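Glutathione s-transferase protein (Ralstonia solanacearum, PDB 3TOU) probably acts as a glutathione transferase, coupling glutathione to electrophilic substrates, and holds glutathione at a site between two subunits. Local coordinates at residues A[123-126]-A[127-130]; A[129-132]-A[133-137]. All blocks are in the same frame, centred on the assembly; numbering follows the deposited sequence.

Both contacts lie on the single helix 123-144 of the all-helical C-terminal domain, so neither closes a loop: each joins residues about one turn apart. Followed from the N terminus, contact 1 takes the first two turns of the helix, 123-130, and contact 2 continues through 129-137. They overlap at Gln-129 and His-130, with centres about 10 Å apart, and form a chain of turns without nesting or crossing. One side of the helix packs on helix 86-114 and, further along, on helix 157-172. Another meets the second subunit, where Arg-128 from contact 1 and Lys-132 from contact 2 reach the same glutathione carboxylate oxygen.

Contact 1. Residues A[123-126]-A[127-130]; sequences ESWI and TRQH. With GSH (glutathione), chain E.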
# COMPACT_ATOMS: atom_id res chain seq x y z
N GLU A 123 5.05 -5.24 23.69
CA GLU A 123 4.24 -6.46 23.61
C GLU A 123 2.84 -6.19 23.06
O GLU A 123 2.29 -7.02 22.34
CB GLU A 123 4.20 -7.19 24.96
CG GLU A 123 5.59 -7.66 25.42
CD GLU A 123 5.56 -8.77 26.47
OE1 GLU A 123 4.56 -8.89 27.21
OE2 GLU A 123 6.56 -9.53 26.54
N SER A 124 2.28 -5.02 23.38
CA SER A 124 0.98 -4.61 22.84
C SER A 124 1.01 -4.41 21.32
O SER A 124 0.06 -4.78 20.62
CB SER A 124 0.47 -3.34 23.54
OG SER A 124 1.39 -2.27 23.38
N TRP A 125 2.10 -3.85 20.80
CA TRP A 125 2.24 -3.66 19.35
C TRP A 125 2.38 -4.99 18.63
O TRP A 125 1.80 -5.19 17.54
CB TRP A 125 3.43 -2.75 19.06
CG TRP A 125 3.67 -2.45 17.60
CD1 TRP A 125 4.68 -2.95 16.83
CD2 TRP A 125 2.91 -1.58 16.76
NE1 TRP A 125 4.60 -2.45 15.56
CE2 TRP A 125 3.53 -1.60 15.48
CE3 TRP A 125 1.78 -0.78 16.95
CZ2 TRP A 125 3.04 -0.86 14.40
CZ3 TRP A 125 1.30 -0.04 15.87
CH2 TRP A 125 1.93 -0.09 14.62
N ILE A 126 3.14 -5.90 19.25
CA ILE A 126 3.37 -7.25 18.74
C ILE A 126 2.03 -8.02 18.66
O ILE A 126 1.74 -8.64 17.64
CB ILE A 126 4.43 -8.01 19.59
CG1 ILE A 126 5.83 -7.41 19.35
CG2 ILE A 126 4.49 -9.49 19.24
CD1 ILE A 126 6.84 -7.77 20.45
N THR A 127 1.24 -7.93 19.73
CA THR A 127 -0.08 -8.54 19.81
C THR A 127 -1.02 -8.00 18.72
O THR A 127 -1.73 -8.77 18.07
CB THR A 127 -0.69 -8.31 21.23
OG1 THR A 127 0.20 -8.89 22.19
CG2 THR A 127 -2.07 -8.93 21.36
N ARG A 128 -0.98 -6.68 18.53
CA ARG A 128 -1.82 -6.01 17.55
C ARG A 128 -1.53 -6.52 16.13
O ARG A 128 -2.47 -6.81 15.37
CB ARG A 128 -1.61 -4.50 17.63
CG ARG A 128 -2.39 -3.73 16.61
CD ARG A 128 -2.11 -2.25 16.75
NE ARG A 128 -3.27 -1.52 16.27
CZ ARG A 128 -4.30 -1.15 17.03
NH1 ARG A 128 -4.31 -1.37 18.34
NH2 ARG A 128 -5.30 -0.51 16.48
N GLN A 129 -0.25 -6.63 15.79
CA GLN A 129 0.12 -7.12 14.46
C GLN A 129 -0.27 -8.59 14.27
O GLN A 129 -0.79 -8.97 13.22
CB GLN A 129 1.59 -6.85 14.15
CG GLN A 129 2.02 -5.37 14.27
CD GLN A 129 1.06 -4.38 13.60
OE1 GLN A 129 0.72 -3.35 14.18
NE2 GLN A 129 0.65 -4.69 12.38
N HIS A 130 -0.05 -9.41 15.30
CA HIS A 130 -0.48 -10.82 15.21
C HIS A 130 -1.99 -10.96 15.07
O HIS A 130 -2.47 -11.89 14.43
CB HIS A 130 0.03 -11.64 16.40
CG HIS A 130 1.41 -12.18 16.20
ND1 HIS A 130 1.68 -13.23 15.33
CD2 HIS A 130 2.60 -11.80 16.71
CE1 HIS A 130 2.97 -13.47 15.34
NE2 HIS A 130 3.56 -12.63 16.16
N1 GSH E . -3.11 1.23 3.64
CA1 GSH E . -4.23 1.80 4.41
C1 GSH E . -5.02 2.74 3.53
O11 GSH E . -4.47 3.32 2.57
O12 GSH E . -6.25 2.95 3.72
CB1 GSH E . -3.70 2.50 5.67
CG1 GSH E . -4.89 2.84 6.58
CD1 GSH E . -4.45 3.12 8.00
OE1 GSH E . -3.24 2.60 8.44
N2 GSH E . -5.25 3.85 8.78
CA2 GSH E . -4.97 4.07 10.20
C2 GSH E . -5.36 2.87 10.98
O2 GSH E . -6.65 2.41 10.77
CB2 GSH E . -5.84 5.21 10.75
SG2 GSH E . -5.24 6.77 10.08
N3 GSH E . -4.49 2.31 11.84
CA3 GSH E . -4.97 1.33 12.81
C3 GSH E . -4.09 0.12 12.94
O31 GSH E . -3.13 -0.04 12.18
O32 GSH E . -4.31 -0.72 13.83
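One face of the Trp-125 indole is covered by the side chain of Gln-129, whose OE1 lies 3.3 Å above the ring plane, displaced toward the rim of the six-membered ring, and comes within 3.4 Å of Trp-125 CZ2. The amide is turned 44° from the indole, which rules out a parallel stack. Gln-129 CG makes a CH-pi contact over the five-membered ring, 4.3 Å from its centroid. A bend at chi2 (-46°) folds the amide back over the ring. The guanidinium of Arg-128 is met at its edge by glutathione, with NE and NH2 each donating to O32 at 2.8 Å; holding one oxygen through two nitrogens restricts rotation of the group. Edge-on contacts also serve the His-130 ring, whose CD2 is 3.4 Å from Ile-126 O and 3.9 Å from Ile-126 CG2.

These residues form the opening turns of helix 123-144, in the helical C-terminal domain of the glutathione transferase fold, and successive backbone hydrogen bonds, each N-H to the carbonyl four residues earlier, are donated by Thr-127 through His-130. Glu-123 O is shared: Thr-127 N and Thr-127 OG1 (2.8 Å) reach it from opposite faces of its carbonyl plane. The hydroxyl can do so because OG1 stands beside its own backbone N, chi1 -59°.

Arg-128 NH2 has a second acceptor in Val-35 O of the second subunit, which also supplies Val-111 against Trp-125. On the same chain, Trp-125 packs on Glu-112 and Gln-129 on Ala-105, both of helix 86-114.

Contact 2. Residues A[129-132]-A[133-137]; sequences QHHK and IDEAL. With GSH (glutathione), chain E.
The middle of helix 123-144 lies at the subunit interface, and its backbone there is regular: Ile-133 N donates to Gln-129 O, Asp-134 N to His-130 O, Glu-135 N to His-131 O and Ala-136 N to Lys-132 O. The last of these is the shortest at 2.8 Å, with an N-H...O angle of 158°. Aliphatic carbons pack against the same carbonyl oxygens, Ala-136 CB standing 3.3 Å from Lys-132 O and Ile-133 CG1 3.5 Å from Gln-129 O. His-131 and Glu-135 lie side by side and point the same way. On the glutamate side the touch is made by the methylene CG, 3.7 Å from His-131 NE2; the approach to the imidazole is oblique. The planes of ring and carboxylate are 55° apart, and His-131 NE2 and Glu-135 OE2, at 4.1 Å, are too far apart for their polar atoms to be in contact.

Glutathione transferase dimers commonly set the helical domain of one subunit against the thioredoxin-like domain of the other, and Lys-132 acts across that boundary. Its chain runs extended until chi4 (-50°), where a bend carries NZ to 2.7 Å from glutathione O32. CE lies 3.5 Å from O31, the other oxygen of that carboxylate. With Arg-128 one turn earlier, two positive groups converge on this carboxylate, which would be expected to stabilise its ionised form. Lys-132 NZ also bonds Leu-48 O of the second subunit, whose Lys-50 and Ser-65 are among the other residues gripping this glutathione. His-131 meets the ring of His-43 of the second subunit, while on its own chain Ile-133 packs on Leu-109 and Leu-169.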
# COMPACT_ATOMS: atom_id res chain seq x y z
N GLN A 129 -0.25 -6.63 15.79
CA GLN A 129 0.12 -7.12 14.46
C GLN A 129 -0.27 -8.59 14.27
O GLN A 129 -0.79 -8.97 13.22
CB GLN A 129 1.59 -6.85 14.15
CG GLN A 129 2.02 -5.37 14.27
CD GLN A 129 1.06 -4.38 13.60
OE1 GLN A 129 0.72 -3.35 14.18
NE2 GLN A 129 0.65 -4.69 12.38
N HIS A 130 -0.05 -9.41 15.30
CA HIS A 130 -0.48 -10.82 15.21
C HIS A 130 -1.99 -10.96 15.07
O HIS A 130 -2.47 -11.89 14.43
CB HIS A 130 0.03 -11.64 16.40
CG HIS A 130 1.41 -12.18 16.20
ND1 HIS A 130 1.68 -13.23 15.33
CD2 HIS A 130 2.60 -11.80 16.71
CE1 HIS A 130 2.97 -13.47 15.34
NE2 HIS A 130 3.56 -12.63 16.16
N HIS A 131 -2.73 -10.04 15.68
CA HIS A 131 -4.19 -10.05 15.57
C HIS A 131 -4.60 -9.77 14.12
O HIS A 131 -5.48 -10.43 13.59
CB HIS A 131 -4.81 -9.05 16.54
CG HIS A 131 -6.31 -9.09 16.57
ND1 HIS A 131 -7.08 -7.95 16.67
CD2 HIS A 131 -7.18 -10.13 16.50
CE1 HIS A 131 -8.36 -8.29 16.67
NE2 HIS A 131 -8.44 -9.60 16.56
N LYS A 132 -3.92 -8.82 13.49
CA LYS A 132 -4.15 -8.51 12.07
C LYS A 132 -3.89 -9.70 11.17
O LYS A 132 -4.66 -9.98 10.27
CB LYS A 132 -3.30 -7.33 11.61
CG LYS A 132 -3.72 -6.00 12.22
CD LYS A 132 -2.93 -4.85 11.61
CE LYS A 132 -3.08 -3.57 12.44
NZ LYS A 132 -4.51 -3.24 12.76
N ILE A 133 -2.78 -10.41 11.42
CA ILE A 133 -2.45 -11.58 10.62
C ILE A 133 -3.52 -12.67 10.77
O ILE A 133 -3.99 -13.22 9.77
CB ILE A 133 -1.06 -12.14 10.98
CG1 ILE A 133 0.01 -11.13 10.59
CG2 ILE A 133 -0.79 -13.49 10.29
CD1 ILE A 133 1.37 -11.43 11.19
N ASP A 134 -3.91 -12.93 12.02
CA ASP A 134 -4.92 -13.93 12.31
C ASP A 134 -6.23 -13.62 11.58
O ASP A 134 -6.79 -14.49 10.92
CB ASP A 134 -5.15 -14.02 13.83
CG ASP A 134 -5.96 -15.25 14.23
OD1 ASP A 134 -5.65 -16.37 13.77
OD2 ASP A 134 -6.90 -15.10 15.04
N GLU A 135 -6.67 -12.37 11.67
CA GLU A 135 -7.93 -11.95 11.04
C GLU A 135 -7.83 -11.88 9.51
O GLU A 135 -8.80 -12.20 8.82
CB GLU A 135 -8.42 -10.60 11.59
CG GLU A 135 -8.92 -10.67 13.05
CD GLU A 135 -10.15 -11.56 13.19
OE1 GLU A 135 -11.10 -11.39 12.41
OE2 GLU A 135 -10.16 -12.43 14.09
N ALA A 136 -6.67 -11.46 8.99
CA ALA A 136 -6.47 -11.47 7.53
C ALA A 136 -6.54 -12.90 6.99
O ALA A 136 -7.17 -13.13 5.96
CB ALA A 136 -5.14 -10.80 7.13
N LEU A 137 -5.93 -13.85 7.70
CA LEU A 137 -5.96 -15.27 7.29
C LEU A 137 -7.38 -15.82 7.28
O LEU A 137 -7.78 -16.51 6.33
CB LEU A 137 -5.06 -16.12 8.18
CG LEU A 137 -3.56 -15.95 7.99
CD1 LEU A 137 -2.83 -16.56 9.19
CD2 LEU A 137 -3.07 -16.55 6.65
N1 GSH E . -3.11 1.23 3.64
CA1 GSH E . -4.23 1.80 4.41
C1 GSH E . -5.02 2.74 3.53
O11 GSH E . -4.47 3.32 2.57
O12 GSH E . -6.25 2.95 3.72
CB1 GSH E . -3.70 2.50 5.67
CG1 GSH E . -4.89 2.84 6.58
CD1 GSH E . -4.45 3.12 8.00
OE1 GSH E . -3.24 2.60 8.44
N2 GSH E . -5.25 3.85 8.78
CA2 GSH E . -4.97 4.07 10.20
C2 GSH E . -5.36 2.87 10.98
O2 GSH E . -6.65 2.41 10.77
CB2 GSH E . -5.84 5.21 10.75
SG2 GSH E . -5.24 6.77 10.08
N3 GSH E . -4.49 2.31 11.84
CA3 GSH E . -4.97 1.33 12.81
C3 GSH E . -4.09 0.12 12.94
O31 GSH E . -3.13 -0.04 12.18
O32 GSH E . -4.31 -0.72 13.83